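Local coordinates for TCP pilus virulence regulatory protein (Vibrio cholerae, PDB 4MLO) that activates transcription of virulence genes as an AraC-family regulator, probably by binding DNA through its helix-turn-helix region, and carries palmitoleic acid in a pocket, at residues Lys203-Leu206 with Glu207-Val211. Numbering follows the deposited sequence.
Sequences KKEL and ESRGV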
loop_
_atom_site.group_PDB
_atom_site.type_symbol
_atom_site.label_atom_id
_atom_site.label_comp_id
_atom_site.label_asym_id
_atom_site.label_seq_id
_atom_site.Cartn_x
_atom_site.Cartn_y
_atom_site.Cartn_z
ATOM N N LYS A 203 -11.931 -12.508 13.793
ATOM C CA LYS A 203 -10.594 -13.108 13.755
ATOM C C LYS A 203 -10.225 -13.527 12.353
ATOM O O LYS A 203 -9.027 -13.605 12.035
ATOM C CB LYS A 203 -10.499 -14.318 14.678
ATOM C CG LYS A 203 -11.357 -15.516 14.287
ATOM C CD LYS A 203 -11.347 -16.639 15.351
ATOM C CE LYS A 203 -12.099 -17.870 14.906
ATOM N NZ LYS A 203 -12.215 -18.880 16.025
ATOM N N LYS A 204 -11.216 -13.787 11.494
ATOM C CA LYS A 204 -10.870 -14.222 10.146
ATOM C C LYS A 204 -10.125 -13.129 9.391
ATOM O O LYS A 204 -9.333 -13.422 8.490
ATOM C CB LYS A 204 -12.117 -14.667 9.380
ATOM C CG LYS A 204 -13.006 -13.591 8.843
ATOM C CD LYS A 204 -14.065 -14.220 7.919
ATOM C CE LYS A 204 -15.302 -13.365 7.830
ATOM N NZ LYS A 204 -16.000 -13.309 9.151
ATOM N N GLU A 205 -10.324 -11.864 9.762
ATOM C CA GLU A 205 -9.607 -10.783 9.082
ATOM C C GLU A 205 -8.115 -10.894 9.299
ATOM O O GLU A 205 -7.319 -10.628 8.384
ATOM C CB GLU A 205 -10.094 -9.433 9.572
ATOM C CG GLU A 205 -11.593 -9.157 9.346
ATOM C CD GLU A 205 -12.062 -9.417 7.946
ATOM O OE1 GLU A 205 -11.264 -9.219 7.001
ATOM O OE2 GLU A 205 -13.239 -9.842 7.777
ATOM N N LEU A 206 -7.713 -11.300 10.491
ATOM C CA LEU A 206 -6.286 -11.478 10.781
ATOM C C LEU A 206 -5.780 -12.808 10.257
ATOM O O LEU A 206 -4.682 -12.882 9.666
ATOM C CB LEU A 206 -6.056 -11.377 12.288
ATOM C CG LEU A 206 -5.989 -9.930 12.827
ATOM C CD1 LEU A 206 -7.353 -9.261 12.830
ATOM C CD2 LEU A 206 -5.398 -9.849 14.202
ATOM N N GLU A 207 -6.555 -13.872 10.482
ATOM C CA GLU A 207 -6.158 -15.216 10.060
ATOM C C GLU A 207 -5.888 -15.273 8.571
ATOM O O GLU A 207 -4.892 -15.874 8.141
ATOM C CB GLU A 207 -7.249 -16.213 10.418
ATOM C CG GLU A 207 -7.307 -16.549 11.894
ATOM C CD GLU A 207 -8.496 -17.435 12.269
ATOM O OE1 GLU A 207 -9.360 -17.694 11.400
ATOM O OE2 GLU A 207 -8.542 -17.842 13.451
ATOM N N SER A 208 -6.752 -14.655 7.766
ATOM C CA SER A 208 -6.634 -14.712 6.312
ATOM C C SER A 208 -5.458 -13.888 5.818
ATOM O O SER A 208 -4.970 -14.116 4.710
ATOM C CB SER A 208 -7.926 -14.214 5.659
ATOM O OG SER A 208 -8.083 -12.799 5.830
ATOM N N ARG A 209 -4.975 -12.970 6.638
ATOM C CA ARG A 209 -3.816 -12.140 6.329
ATOM C C ARG A 209 -2.543 -12.644 7.007
ATOM O O ARG A 209 -1.486 -12.011 6.879
ATOM C CB ARG A 209 -4.115 -10.701 6.725
ATOM C CG ARG A 209 -5.170 -10.050 5.833
ATOM C CD ARG A 209 -5.569 -8.654 6.252
ATOM N NE ARG A 209 -6.495 -8.033 5.296
ATOM C CZ ARG A 209 -7.804 -8.259 5.264
ATOM N NH1 ARG A 209 -8.583 -7.654 4.374
ATOM N NH2 ARG A 209 -8.348 -9.084 6.150
ATOM N N GLY A 210 -2.614 -13.765 7.718
ATOM C CA GLY A 210 -1.420 -14.399 8.244
ATOM C C GLY A 210 -0.761 -13.701 9.411
ATOM O O GLY A 210 0.452 -13.838 9.595
ATOM N N VAL A 211 -1.523 -12.927 10.229
ATOM C CA VAL A 211 -0.931 -12.192 11.337
ATOM C C VAL A 211 -1.714 -12.465 12.603
ATOM O O VAL A 211 -2.935 -12.659 12.566
ATOM C CB VAL A 211 -0.893 -10.657 11.137
ATOM C CG1 VAL A 211 0.202 -10.280 10.164
ATOM C CG2 VAL A 211 -2.260 -10.123 10.699
HETATM O O HOH W 1 -11.503 -8.126 4.370
#
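R209 runs its extended side chain alongside E205, its CG and CD passing E205 O, at the C-terminal end of helix 199-207. The helix closes in a Schellman motif, with G210 at positive phi as the residue that leaves the helical path. The guanidinium reaches back one turn. R209 NH2 donates to E205 O at 2.9 Å, and this acceptor lies in the guanidinium plane. R209 NH2 also forms a salt bridge with E205 OE1 at 3.0 Å. OE1 uses its anti lone pair here, and the carboxylate and guanidinium planes are 44° apart. E205 is bent at chi2, which folds its carboxylate back toward the arginine. A water in the guanidinium plane donates to E205 OE1 and accepts from R209 NH1. NH2 thus ties R209 to both the backbone and the side chain of E205.

E207 N bonds to K203 O at 2.9 Å. K204 O takes two donors from one residue, S208 N and S208 OG. The hydroxyl sits between the backbone N and the carbonyl carbon (chi1 71°), which puts S208 OG 3.0 Å from K204 O. V211 N reaches back across the Schellman turn to L206 O at 3.2 Å, from 37° above the carbonyl plane. R209 N gives L206 O a weak bond. G210 N to E207 O, 3.1 Å, closes the type I turn E207-G210.

This turn packs on strand 66-73 of the cupin-like domain, where V211 rests on I66 and R68, and R68 also bonds to R209 O. E205 and R209 both touch M171 of helix 170-180. The alkyl chain of K203 runs obliquely past the E207 carboxylate, with K203 CD 3.6 Å from E207 OE2. The charged ends stay farther apart, with K203 NZ 4.6 Å from E207 OE2.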